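Local coordinates for protein inactive dihydropteroate synthase 2 (Mycobacterium tuberculosis, PDB 2VP8) that seems to lack dihydropteroate synthase activity and probably has very low affinity for the pterin pyrophosphate substrate, though it can apparently bind the inhibitor dapsone, at residues G39-I44 with A293-L298; P245-L250 with A283-V288; D98-R103 with A127-A132; P106-L111 with C134-D139; G188-V193 with L230-H235. All coordinates share one frame; numbering follows the deposited sequence.

The chain forms a TIM-type barrel. Contact 1 opens at 39-44, at the start of the first barrel strand, and closes at 293-298, on the last helix. The other four contacts all fall within this long loop. Contacts 3 and 4 come next. Their segments alternate, because both join helix 98-114 to helix 127-136, and contact 4 continues along the pair from contact 3. Contact 5 then closes a shorter loop between helices 186-207 and 227-234. It is complete before contact 2 opens at 245-250. Contact 2 pairs the last two barrel strands. It touches contact 1 through backbone bonds from Leu43, and contact 5 through Leu233.

Contact 1 (G39-I44 with A293-L298); sequences GDRALI and ATRRVL
Arg41 and Leu298 bring the two backbones closest, with their CA atoms 6.0 Å apart. Ile44 and Arg295 are the next pair, at 7.2 Å between CA atoms. Residues 39-44 are a loop running into strand 43-49. Residues 293-298 are part of helix 291-306, which packs on the strand's beginning. Leu298 fills the middle of the contact. Its CD1 methyl lies 3.4 Å from Ala42 O and also packs on Ala42 CB and on CG1 of Ile44. Ile44 itself reaches further along the helix, and its CD1 rests 3.5 Å from Arg295 CB. The same CD1 methyl covers one face of the Arg41 guanidinium, offset toward its rim. Arg41 has CG set between the backbone N and the carbonyl carbon (chi1 60°). From there its extended chain passes Leu298 at about a right angle, and NE comes within 3.6 Å of Arg295 CG. Arg41 NH1 donates to Ala42 O over 2.9 Å, with the acceptor in the guanidinium plane. This bond folds the arginine back over its own loop. The helix also covers Phe286 of the adjoining strand, so it lies across strands 43-49 and 285-288, the first and last of the barrel. The two guanidinium planes are 53° apart, and NE of Arg41 is 5.5 Å from NE of Arg295. Each arginine has its own acceptors. Arg41 uses Asp80 and Gly78 O, while Arg295 uses Glu299 and Asp77 O. The nearby acids probably offset the like charges, which lets the two aliphatic parts pack together.

Contact 2 (P245-L250 with A283-V288); sequences PVLMAL and ARMFRV
Leu247 and Met285 meet on one face of a parallel strand pair, and Met248 and Phe286 meet on the other. The Leu247 and Met285 side chains run at a slant to each other. CG of Leu247 stands anti to the backbone N (chi1 174°), which carries CD1 across to 3.5 Å from Met285 CE. Met248 and Phe286 instead lie side by side and point the same way. CB of Met248 sits 3.6 Å from Phe286 CD2. Leu250 comes to the same ring from its edge, with CD2 at 3.7 Å from Phe286 CE2. At the other end, Pro245 and Arg284 also run alongside each other, and the proline CG lies near the plane of the guanidinium, at its edge. Backbone bonds hold these pairs in register. Val246 O takes two N-H groups, from Arg284 and from Met285. Met248 N donates to Met285 O at 2.9 Å. Arg287 N then reaches Met248 O at 2.8 Å with an almost straight bond. Beyond it, a water accepts from Leu250 N at 2.7 Å and donates to Arg287 O, where the strands separate. The extended Arg287 side chain leaves the contact for Asp123 and Asp83. Its nearest side-chain atoms are about 4 Å from those of His220, a position that probably marks family members without synthase activity. Strand 285-288 has strand 43-49 as its other neighbour, and Pro245 and Leu247 bond to Ile216, which completes the barrel. Helix 267-280 covers Phe286 and Leu250, while helix 236-241 covers Val246 and Met248.

Contact 3 (D98-R103 with A127-A132); sequences DTEITR and AQVAKA
Ile101 lays its CD1 methyl on the helix 127-132, against Val129 CA and Ala132 CB, both at 3.5 Å. The two helices are neighbours in the outer layer of the TIM-type barrel. Helix 98-114 follows strand 81-85, and helix 127-136 follows the next strand, 119-123. Their N-to-C directions agree to within 26°, as expected for successive helices of a parallel alpha/beta barrel. The axes of the two short segments approach to 9.7 Å, and the nearest CA atoms are those of Ile101 and Val129, at 6.0 Å. Ile101 is the main apolar side chain from its helix. Its CG1 branch is anti to the carbonyl carbon (chi1 -70°), and from there CD1 bends over to the second helix. It meets the backbone there as well as the side chains, since CD1 also lies 3.8 Å from Gln128 O. The CG2 branch of the same isoleucine makes a longer contact with Ala132 CB. The small methyl of Ala132 thus faces both branches. Further along helix 98-114, Leu104 touches Val129 and Val105 touches Ala132, so the seam goes on past these residues. At the start of helix 127-136, Asp149 accepts a hydrogen bond from Ala127 N, and Ala130 turns to Met152 of helix 152-159. The contact is largely at the surface. Glu100 supplies a smaller part of it. Its extended chain crosses Val129 at about a right angle, and the carboxylate lies alongside the two methyls, one oxygen near each. OE1 lies 3.4 Å from Val129 CG2, and OE2 lies 3.5 Å from Val129 CG1.

Contact 4 (P106-L111 with C134-D139); sequences PFIEWL and CAAGAD
Ile108 touches Ala136 through CG2, which stands 3.5 Å from Ala136 CB. The same methyl continues over the turn that follows, to 3.7 Å from Gly137 N and 3.8 Å from Ala138 N. One branch of Ile108 therefore covers the last turn of helix 127-136 and its exit. Glu109 adds a longer contact at the side, where its CG lies 4.2 Å from Ala136 CB. Gly137 is the first residue to leave the helix. Its backbone angles (phi 139°, psi 2°) leave no room for a CB beside the preceding carbonyl oxygen, which suits glycine. A weak bond joins Gly137 N to Cys134 O. Arg112 of helix 98-114 ties the turn from outside, bonding through NH1 to Gly137 O and to Asp139. Asp139 has further partners in Arg35 and in Ile120 N of strand 119-123. On the barrel side of helix 98-114, Leu111 packs on strands 81-85 and 119-123. The side-chain contact is thus small and apolar, mostly methyl against methyl. The polar ties lie next to it, where Arg112 links helix 98-114 to Gly137 O and Asp139, just before strand 140-142.

Contact 5 (G188-V193 with L230-H235); sequences GVVDAV and LLLLRH
His235 N is shared by two carbonyls of the preceding turn. It donates to Leu232 O at 3.0 Å and more weakly to Leu231 O. Leu231 O receives a second weak bond from the same residue, from ND1 of the imidazole at 3.3 Å, and it lies in the plane of the ring at its edge. CG of His235 stands beside its own backbone N (chi1 -78°), which directs ND1 back at this carbonyl. This weak bond may help to orient the ring, which turns one face to helix 188-193. Val190 lies over that face in a CH-pi contact. Its CG2 is 3.8 Å from the ring centroid, while its CG1 meets CB of the histidine. Beside it, Val193 and Leu232 reach toward each other tip to tip, with Val193 CG2 at 3.8 Å from Leu232 CD2. Val189 and Leu231 cross at about a right angle, and their methyls CG1 and CD1 are 4.2 Å apart. The helix axes also cross steeply, at -82°, and approach to 10.1 Å. The nearest CA atoms are those of Val190 and Leu232, at 6.4 Å. His235 is the N-cap residue of helix 236-241, so the contact falls where one short helix ends and another starts. Across helix 227-234, Leu230 and Leu233 pack on Ser303 and Ile304 of the second subunit. Leu232 is about 8 Å, side chain to side chain, from His220. In the TIM-type barrel, helix 186-207 is the outer helix after strand 162-166, and the short helix 227-234, in the connection between strands 214-217 and 247-248, crosses its start.

Contact 1 (G39-I44 with A293-L298)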
# COMPACT_ATOMS: atom_id res chain seq x y z
N GLY B 39 -15.24 10.69 7.97
CA GLY B 39 -16.09 9.49 8.12
C GLY B 39 -15.95 8.45 7.02
O GLY B 39 -16.46 7.34 7.15
N ASP B 40 -15.26 8.81 5.94
CA ASP B 40 -15.17 7.96 4.75
C ASP B 40 -13.75 7.43 4.51
O ASP B 40 -13.40 7.05 3.39
CB ASP B 40 -15.66 8.74 3.52
CG ASP B 40 -14.86 10.02 3.27
OD1 ASP B 40 -14.16 10.50 4.19
OD2 ASP B 40 -14.93 10.54 2.14
N ARG B 41 -12.93 7.42 5.57
CA ARG B 41 -11.56 6.91 5.53
C ARG B 41 -10.96 6.87 6.93
O ARG B 41 -11.52 7.43 7.87
CB ARG B 41 -10.67 7.78 4.62
CG ARG B 41 -10.55 9.23 5.06
CD ARG B 41 -9.33 9.91 4.46
NE ARG B 41 -9.37 11.37 4.63
CZ ARG B 41 -9.08 12.01 5.76
NH1 ARG B 41 -8.72 11.33 6.85
NH2 ARG B 41 -9.15 13.33 5.80
N ALA B 42 -9.82 6.19 7.04
CA ALA B 42 -8.99 6.23 8.23
C ALA B 42 -8.52 7.67 8.48
O ALA B 42 -8.44 8.48 7.55
CB ALA B 42 -7.82 5.30 8.08
N LEU B 43 -8.21 7.98 9.74
CA LEU B 43 -7.92 9.34 10.13
C LEU B 43 -6.45 9.65 10.10
O LEU B 43 -5.62 8.75 10.21
CB LEU B 43 -8.46 9.63 11.52
CG LEU B 43 -9.88 9.16 11.81
CD1 LEU B 43 -10.20 9.39 13.28
CD2 LEU B 43 -10.86 9.86 10.86
N ILE B 44 -6.15 10.94 9.99
CA ILE B 44 -4.78 11.45 9.94
C ILE B 44 -4.47 12.34 11.14
O ILE B 44 -5.19 13.32 11.40
CB ILE B 44 -4.55 12.28 8.67
CG1 ILE B 44 -4.90 11.46 7.41
CG2 ILE B 44 -3.10 12.79 8.62
CD1 ILE B 44 -5.12 12.32 6.18
N ALA B 293 -0.10 13.20 1.17
CA ALA B 293 0.29 11.92 0.58
C ALA B 293 -0.46 10.80 1.28
O ALA B 293 -0.95 9.86 0.64
CB ALA B 293 1.79 11.69 0.65
N THR B 294 -0.55 10.92 2.59
CA THR B 294 -1.25 9.93 3.40
C THR B 294 -2.74 9.98 3.11
O THR B 294 -3.37 8.94 2.91
CB THR B 294 -0.96 10.13 4.89
OG1 THR B 294 0.45 10.05 5.10
CG2 THR B 294 -1.66 9.06 5.72
N ARG B 295 -3.30 11.19 3.02
CA ARG B 295 -4.72 11.30 2.76
C ARG B 295 -5.08 10.57 1.47
O ARG B 295 -6.06 9.81 1.44
CB ARG B 295 -5.18 12.75 2.69
CG ARG B 295 -6.70 12.85 2.71
CD ARG B 295 -7.18 14.18 2.22
NE ARG B 295 -6.87 14.38 0.81
CZ ARG B 295 -5.94 15.22 0.35
NH1 ARG B 295 -5.21 15.94 1.21
NH2 ARG B 295 -5.75 15.33 -0.96
N ARG B 296 -4.28 10.78 0.43
CA ARG B 296 -4.53 10.18 -0.88
C ARG B 296 -4.45 8.65 -0.87
O ARG B 296 -5.17 7.98 -1.60
CB ARG B 296 -3.64 10.80 -1.94
CG ARG B 296 -4.07 12.22 -2.28
CD ARG B 296 -3.40 12.77 -3.51
NE ARG B 296 -1.98 13.01 -3.26
CZ ARG B 296 -1.45 14.20 -2.97
NH1 ARG B 296 -2.20 15.29 -2.92
NH2 ARG B 296 -0.14 14.27 -2.75
N VAL B 297 -3.57 8.10 -0.03
CA VAL B 297 -3.45 6.65 0.12
C VAL B 297 -4.71 6.10 0.79
O VAL B 297 -5.35 5.19 0.26
CB VAL B 297 -2.19 6.26 0.91
CG1 VAL B 297 -2.28 4.83 1.40
CG2 VAL B 297 -0.94 6.46 0.05
N LEU B 298 -5.07 6.67 1.94
CA LEU B 298 -6.27 6.29 2.69
C LEU B 298 -7.56 6.43 1.89
O LEU B 298 -8.50 5.68 2.10
CB LEU B 298 -6.37 7.13 3.96
CG LEU B 298 -5.13 7.07 4.84
CD1 LEU B 298 -5.38 7.86 6.11
CD2 LEU B 298 -4.76 5.62 5.17

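Contact 2 (P245-L250 with A283-V288)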
# COMPACT_ATOMS: atom_id res chain seq x y z
N PRO B 245 -9.35 1.40 18.78
CA PRO B 245 -8.86 2.07 17.57
C PRO B 245 -7.35 1.97 17.52
O PRO B 245 -6.68 2.15 18.54
CB PRO B 245 -9.30 3.52 17.78
CG PRO B 245 -10.39 3.46 18.78
CD PRO B 245 -10.09 2.30 19.67
N VAL B 246 -6.80 1.66 16.36
CA VAL B 246 -5.36 1.49 16.25
C VAL B 246 -4.73 2.72 15.58
O VAL B 246 -5.18 3.18 14.52
CB VAL B 246 -5.00 0.18 15.51
CG1 VAL B 246 -3.53 0.14 15.12
CG2 VAL B 246 -5.37 -1.04 16.38
N LEU B 247 -3.70 3.23 16.25
CA LEU B 247 -2.89 4.32 15.74
C LEU B 247 -1.59 3.76 15.20
O LEU B 247 -0.91 2.98 15.86
CB LEU B 247 -2.62 5.36 16.85
CG LEU B 247 -1.66 6.52 16.53
CD1 LEU B 247 -2.12 7.34 15.33
CD2 LEU B 247 -1.46 7.43 17.72
N MET B 248 -1.24 4.17 13.99
CA MET B 248 0.03 3.80 13.41
C MET B 248 0.96 5.00 13.32
O MET B 248 0.53 6.11 13.00
CB MET B 248 -0.15 3.17 12.03
CG MET B 248 -1.07 1.94 11.99
SD MET B 248 -0.48 0.53 12.93
CE MET B 248 0.92 -0.00 11.96
N ALA B 249 2.24 4.75 13.61
CA ALA B 249 3.31 5.73 13.46
C ALA B 249 4.34 5.19 12.46
O ALA B 249 5.45 4.81 12.85
CB ALA B 249 3.95 6.03 14.81
N LEU B 250 3.96 5.17 11.19
CA LEU B 250 4.77 4.55 10.12
C LEU B 250 5.87 5.44 9.56
O LEU B 250 6.74 4.97 8.82
CB LEU B 250 3.87 4.12 8.96
CG LEU B 250 3.26 2.73 8.85
CD1 LEU B 250 3.21 1.97 10.16
CD2 LEU B 250 1.87 2.89 8.29
N ALA B 283 -6.77 -0.23 10.66
CA ALA B 283 -6.16 0.81 11.49
C ALA B 283 -7.02 2.07 11.43
O ALA B 283 -7.49 2.44 10.36
CB ALA B 283 -4.73 1.08 11.02
N ARG B 284 -7.23 2.74 12.56
CA ARG B 284 -8.12 3.90 12.55
C ARG B 284 -7.41 5.22 12.24
O ARG B 284 -7.98 6.11 11.58
CB ARG B 284 -8.91 3.98 13.86
CG ARG B 284 -9.82 5.20 13.99
CD ARG B 284 -11.25 4.98 13.46
NE ARG B 284 -12.11 6.15 13.71
CZ ARG B 284 -12.70 6.44 14.88
NH1 ARG B 284 -12.54 5.65 15.95
NH2 ARG B 284 -13.46 7.52 14.99
N MET B 285 -6.16 5.35 12.69
CA MET B 285 -5.47 6.63 12.63
C MET B 285 -4.00 6.48 12.24
O MET B 285 -3.38 5.46 12.52
CB MET B 285 -5.58 7.36 13.97
CG MET B 285 -5.26 8.83 13.91
SD MET B 285 -5.98 9.75 15.28
CE MET B 285 -4.71 9.47 16.49
N PHE B 286 -3.46 7.52 11.60
CA PHE B 286 -2.08 7.52 11.15
C PHE B 286 -1.39 8.83 11.51
O PHE B 286 -1.84 9.92 11.13
CB PHE B 286 -2.02 7.29 9.64
CG PHE B 286 -2.37 5.89 9.23
CD1 PHE B 286 -3.68 5.55 8.94
CD2 PHE B 286 -1.39 4.91 9.15
CE1 PHE B 286 -4.02 4.25 8.58
CE2 PHE B 286 -1.71 3.61 8.79
CZ PHE B 286 -3.04 3.28 8.50
N ARG B 287 -0.29 8.71 12.25
CA ARG B 287 0.51 9.86 12.65
C ARG B 287 1.56 10.15 11.59
O ARG B 287 2.45 9.32 11.34
CB ARG B 287 1.16 9.59 14.00
CG ARG B 287 1.66 10.83 14.70
CD ARG B 287 2.17 10.45 16.07
NE ARG B 287 2.61 11.61 16.83
CZ ARG B 287 3.86 11.82 17.21
NH1 ARG B 287 4.80 10.94 16.92
NH2 ARG B 287 4.17 12.91 17.90
N VAL B 288 1.47 11.32 10.99
CA VAL B 288 2.32 11.68 9.86
C VAL B 288 2.81 13.12 9.94
O VAL B 288 2.25 13.94 10.67
CB VAL B 288 1.59 11.48 8.49
CG1 VAL B 288 1.05 10.08 8.36
CG2 VAL B 288 0.46 12.46 8.32
O HOH W 1 2.03 6.71 10.00

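Contact 3 (D98-R103 with A127-A132)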
# COMPACT_ATOMS: atom_id res chain seq x y z
N ASP B 98 8.41 23.88 33.20
CA ASP B 98 7.88 25.24 33.29
C ASP B 98 7.90 25.91 31.92
O ASP B 98 6.89 26.48 31.49
CB ASP B 98 8.70 26.08 34.28
CG ASP B 98 9.11 25.31 35.52
OD1 ASP B 98 9.03 25.88 36.63
OD2 ASP B 98 9.53 24.13 35.39
N THR B 99 9.05 25.83 31.25
CA THR B 99 9.22 26.46 29.94
C THR B 99 8.44 25.72 28.86
O THR B 99 7.88 26.35 27.96
CB THR B 99 10.71 26.57 29.53
OG1 THR B 99 11.22 25.27 29.20
CG2 THR B 99 11.55 27.19 30.66
N GLU B 100 8.39 24.39 28.96
CA GLU B 100 7.65 23.57 28.00
C GLU B 100 6.16 23.91 27.99
O GLU B 100 5.52 23.89 26.94
CB GLU B 100 7.84 22.07 28.27
CG GLU B 100 7.59 21.20 27.04
CD GLU B 100 7.25 19.75 27.36
OE1 GLU B 100 7.68 19.23 28.41
OE2 GLU B 100 6.54 19.12 26.54
N ILE B 101 5.61 24.23 29.17
CA ILE B 101 4.23 24.71 29.30
C ILE B 101 4.08 26.04 28.56
O ILE B 101 3.16 26.19 27.75
CB ILE B 101 3.80 24.86 30.79
CG1 ILE B 101 3.64 23.50 31.47
CG2 ILE B 101 2.51 25.68 30.93
CD1 ILE B 101 2.54 22.65 30.89
N THR B 102 4.98 26.98 28.83
CA THR B 102 4.94 28.30 28.20
C THR B 102 5.29 28.24 26.71
O THR B 102 5.37 29.27 26.04
CB THR B 102 5.86 29.34 28.91
OG1 THR B 102 7.22 28.90 28.86
CG2 THR B 102 5.44 29.55 30.38
N ARG B 103 5.50 27.03 26.19
CA ARG B 103 5.67 26.82 24.76
C ARG B 103 4.44 26.18 24.12
O ARG B 103 4.05 26.57 23.02
CB ARG B 103 6.93 25.99 24.45
CG ARG B 103 8.22 26.83 24.44
CD ARG B 103 9.24 26.33 23.41
NE ARG B 103 10.24 25.42 23.97
CZ ARG B 103 11.39 25.81 24.52
NH1 ARG B 103 11.71 27.10 24.59
NH2 ARG B 103 12.23 24.90 25.00
N ALA B 127 2.87 14.35 32.92
CA ALA B 127 1.50 14.62 33.39
C ALA B 127 1.21 16.11 33.63
O ALA B 127 0.12 16.59 33.32
CB ALA B 127 1.21 13.81 34.64
N GLN B 128 2.19 16.82 34.20
CA GLN B 128 2.07 18.26 34.43
C GLN B 128 1.87 19.00 33.11
O GLN B 128 1.06 19.93 33.02
CB GLN B 128 3.31 18.80 35.16
CG GLN B 128 3.53 18.24 36.57
CD GLN B 128 4.61 19.00 37.35
OE1 GLN B 128 5.23 19.92 36.84
NE2 GLN B 128 4.82 18.61 38.61
N VAL B 129 2.60 18.57 32.08
CA VAL B 129 2.53 19.17 30.75
C VAL B 129 1.18 18.90 30.10
O VAL B 129 0.57 19.79 29.52
CB VAL B 129 3.68 18.69 29.84
CG1 VAL B 129 3.65 19.40 28.51
CG2 VAL B 129 5.03 18.93 30.51
N ALA B 130 0.71 17.66 30.21
CA ALA B 130 -0.59 17.26 29.69
C ALA B 130 -1.73 18.00 30.37
O ALA B 130 -2.73 18.33 29.73
CB ALA B 130 -0.79 15.77 29.82
N LYS B 131 -1.57 18.26 31.67
CA LYS B 131 -2.57 18.97 32.46
C LYS B 131 -2.91 20.33 31.85
O LYS B 131 -4.06 20.59 31.49
CB LYS B 131 -2.09 19.13 33.91
CG LYS B 131 -3.21 19.30 34.94
CD LYS B 131 -2.66 19.51 36.35
CE LYS B 131 -3.78 19.51 37.38
NZ LYS B 131 -3.34 20.06 38.69
N ALA B 132 -1.90 21.19 31.71
CA ALA B 132 -2.09 22.53 31.18
C ALA B 132 -2.51 22.52 29.72
O ALA B 132 -3.23 23.42 29.27
CB ALA B 132 -0.83 23.36 31.36

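Contact 4 (P106-L111 with C134-D139)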
# COMPACT_ATOMS: atom_id res chain seq x y z
N PRO B 106 0.25 28.59 24.75
CA PRO B 106 -0.21 29.63 23.83
C PRO B 106 -0.52 29.05 22.45
O PRO B 106 -1.44 29.52 21.78
CB PRO B 106 0.98 30.59 23.76
CG PRO B 106 1.75 30.33 25.00
CD PRO B 106 1.61 28.87 25.25
N PHE B 107 0.24 28.04 22.04
CA PHE B 107 0.06 27.44 20.74
C PHE B 107 -1.24 26.64 20.64
O PHE B 107 -1.97 26.76 19.65
CB PHE B 107 1.26 26.56 20.38
CG PHE B 107 1.24 26.07 18.97
CD1 PHE B 107 1.26 26.96 17.91
CD2 PHE B 107 1.20 24.71 18.70
CE1 PHE B 107 1.24 26.51 16.60
CE2 PHE B 107 1.18 24.25 17.39
CZ PHE B 107 1.19 25.15 16.34
N ILE B 108 -1.53 25.84 21.67
CA ILE B 108 -2.82 25.14 21.76
C ILE B 108 -3.95 26.16 21.87
O ILE B 108 -4.95 26.05 21.17
CB ILE B 108 -2.86 24.16 22.95
CG1 ILE B 108 -1.96 22.95 22.68
CG2 ILE B 108 -4.29 23.69 23.20
CD1 ILE B 108 -1.35 22.34 23.93
N GLU B 109 -3.76 27.17 22.72
CA GLU B 109 -4.71 28.27 22.85
C GLU B 109 -5.02 28.90 21.50
O GLU B 109 -6.19 29.09 21.17
CB GLU B 109 -4.21 29.34 23.81
CG GLU B 109 -4.50 29.04 25.27
CD GLU B 109 -4.13 30.18 26.21
OE1 GLU B 109 -3.53 31.18 25.76
OE2 GLU B 109 -4.44 30.06 27.41
N TRP B 110 -3.98 29.20 20.73
CA TRP B 110 -4.14 29.77 19.39
C TRP B 110 -4.85 28.80 18.47
O TRP B 110 -5.75 29.20 17.71
CB TRP B 110 -2.80 30.19 18.77
CG TRP B 110 -2.99 30.56 17.32
CD1 TRP B 110 -3.39 31.77 16.84
CD2 TRP B 110 -2.83 29.71 16.18
NE1 TRP B 110 -3.48 31.73 15.47
CE2 TRP B 110 -3.14 30.48 15.04
CE3 TRP B 110 -2.45 28.37 16.01
CZ2 TRP B 110 -3.09 29.95 13.74
CZ3 TRP B 110 -2.39 27.85 14.72
CH2 TRP B 110 -2.71 28.64 13.60
N LEU B 111 -4.45 27.53 18.52
CA LEU B 111 -4.96 26.51 17.62
C LEU B 111 -6.46 26.35 17.83
O LEU B 111 -7.23 26.34 16.87
CB LEU B 111 -4.19 25.20 17.83
CG LEU B 111 -4.44 23.83 17.15
CD1 LEU B 111 -5.26 23.87 15.87
CD2 LEU B 111 -3.12 23.15 16.90
N CYS B 134 -4.40 20.17 28.17
CA CYS B 134 -5.83 19.87 28.15
C CYS B 134 -6.65 21.10 28.53
O CYS B 134 -7.69 21.37 27.93
CB CYS B 134 -6.15 18.72 29.10
SG CYS B 134 -5.58 17.13 28.48
N ALA B 135 -6.16 21.85 29.52
CA ALA B 135 -6.80 23.08 29.95
C ALA B 135 -6.79 24.11 28.83
O ALA B 135 -7.75 24.85 28.65
CB ALA B 135 -6.10 23.64 31.19
N ALA B 136 -5.69 24.12 28.07
CA ALA B 136 -5.54 25.03 26.95
C ALA B 136 -6.50 24.70 25.80
O ALA B 136 -6.83 25.59 25.00
CB ALA B 136 -4.10 25.05 26.47
N GLY B 137 -6.94 23.44 25.74
CA GLY B 137 -7.91 23.00 24.74
C GLY B 137 -7.65 21.65 24.10
O GLY B 137 -8.42 21.22 23.23
N ALA B 138 -6.59 20.95 24.51
CA ALA B 138 -6.27 19.64 23.94
C ALA B 138 -7.33 18.61 24.31
O ALA B 138 -7.87 18.62 25.42
CB ALA B 138 -4.89 19.17 24.39
N ASP B 139 -7.63 17.73 23.36
CA ASP B 139 -8.70 16.77 23.52
C ASP B 139 -8.15 15.37 23.78
O ASP B 139 -8.85 14.51 24.31
CB ASP B 139 -9.57 16.75 22.26
CG ASP B 139 -9.91 18.14 21.77
OD1 ASP B 139 -10.65 18.85 22.48
OD2 ASP B 139 -9.44 18.54 20.69

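Contact 5 (G188-V193 with L230-H235)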
# COMPACT_ATOMS: atom_id res chain seq x y z
N GLY B 188 3.59 -15.40 19.33
CA GLY B 188 3.64 -14.93 20.72
C GLY B 188 4.15 -13.51 20.89
O GLY B 188 3.71 -12.80 21.79
N VAL B 189 5.07 -13.11 20.02
CA VAL B 189 5.62 -11.75 20.04
C VAL B 189 4.49 -10.74 19.83
O VAL B 189 4.44 -9.70 20.51
CB VAL B 189 6.72 -11.57 18.97
CG1 VAL B 189 7.25 -10.15 18.97
CG2 VAL B 189 7.85 -12.55 19.20
N VAL B 190 3.59 -11.06 18.91
CA VAL B 190 2.42 -10.23 18.63
C VAL B 190 1.48 -10.22 19.83
O VAL B 190 1.03 -9.17 20.26
CB VAL B 190 1.67 -10.71 17.35
CG1 VAL B 190 0.34 -10.00 17.18
CG2 VAL B 190 2.54 -10.51 16.11
N ASP B 191 1.20 -11.41 20.37
CA ASP B 191 0.31 -11.54 21.52
C ASP B 191 0.86 -10.86 22.78
O ASP B 191 0.10 -10.37 23.60
CB ASP B 191 -0.03 -13.01 21.78
CG ASP B 191 -1.10 -13.55 20.83
OD1 ASP B 191 -1.12 -14.78 20.59
OD2 ASP B 191 -1.92 -12.76 20.31
N ALA B 192 2.19 -10.84 22.89
CA ALA B 192 2.87 -10.13 23.98
C ALA B 192 2.66 -8.63 23.89
O ALA B 192 2.52 -7.96 24.91
CB ALA B 192 4.35 -10.46 23.98
N VAL B 193 2.64 -8.10 22.66
CA VAL B 193 2.38 -6.68 22.43
C VAL B 193 0.91 -6.39 22.69
O VAL B 193 0.58 -5.55 23.53
CB VAL B 193 2.76 -6.23 21.00
CG1 VAL B 193 2.41 -4.77 20.78
CG2 VAL B 193 4.25 -6.45 20.74
N LEU B 230 7.97 -4.58 11.30
CA LEU B 230 7.35 -5.32 10.20
C LEU B 230 6.37 -6.40 10.67
O LEU B 230 5.31 -6.56 10.07
CB LEU B 230 8.41 -5.92 9.29
CG LEU B 230 9.30 -4.92 8.54
CD1 LEU B 230 10.54 -5.61 7.96
CD2 LEU B 230 8.51 -4.18 7.46
N LEU B 231 6.73 -7.15 11.71
CA LEU B 231 5.84 -8.16 12.27
C LEU B 231 4.53 -7.54 12.69
O LEU B 231 3.46 -7.98 12.26
CB LEU B 231 6.44 -8.84 13.49
CG LEU B 231 6.94 -10.28 13.40
CD1 LEU B 231 7.03 -10.81 14.83
CD2 LEU B 231 6.08 -11.19 12.52
N LEU B 232 4.61 -6.52 13.54
CA LEU B 232 3.41 -5.88 14.02
C LEU B 232 2.61 -5.36 12.84
O LEU B 232 1.38 -5.46 12.84
CB LEU B 232 3.74 -4.79 15.02
CG LEU B 232 4.40 -5.27 16.31
CD1 LEU B 232 4.59 -4.11 17.25
CD2 LEU B 232 3.58 -6.38 16.98
N LEU B 233 3.30 -4.83 11.84
CA LEU B 233 2.65 -4.40 10.60
C LEU B 233 1.89 -5.54 9.94
O LEU B 233 0.74 -5.38 9.53
CB LEU B 233 3.67 -3.85 9.61
CG LEU B 233 3.90 -2.34 9.59
CD1 LEU B 233 5.14 -1.99 8.74
CD2 LEU B 233 2.65 -1.66 9.07
N ARG B 234 2.55 -6.70 9.85
CA ARG B 234 1.93 -7.88 9.27
C ARG B 234 0.65 -8.24 10.03
O ARG B 234 -0.29 -8.79 9.46
CB ARG B 234 2.90 -9.06 9.31
CG ARG B 234 2.52 -10.25 8.47
CD ARG B 234 3.79 -10.95 7.99
NE ARG B 234 4.24 -12.04 8.85
CZ ARG B 234 5.50 -12.38 9.05
NH1 ARG B 234 6.50 -11.71 8.48
NH2 ARG B 234 5.77 -13.40 9.84
N HIS B 235 0.63 -7.90 11.32
CA HIS B 235 -0.43 -8.35 12.21
C HIS B 235 -1.40 -7.26 12.65
O HIS B 235 -2.18 -7.48 13.60
CB HIS B 235 0.16 -9.10 13.40
CG HIS B 235 0.57 -10.51 13.09
ND1 HIS B 235 1.76 -10.82 12.47
CD2 HIS B 235 -0.06 -11.69 13.30
CE1 HIS B 235 1.84 -12.13 12.32
NE2 HIS B 235 0.75 -12.68 12.81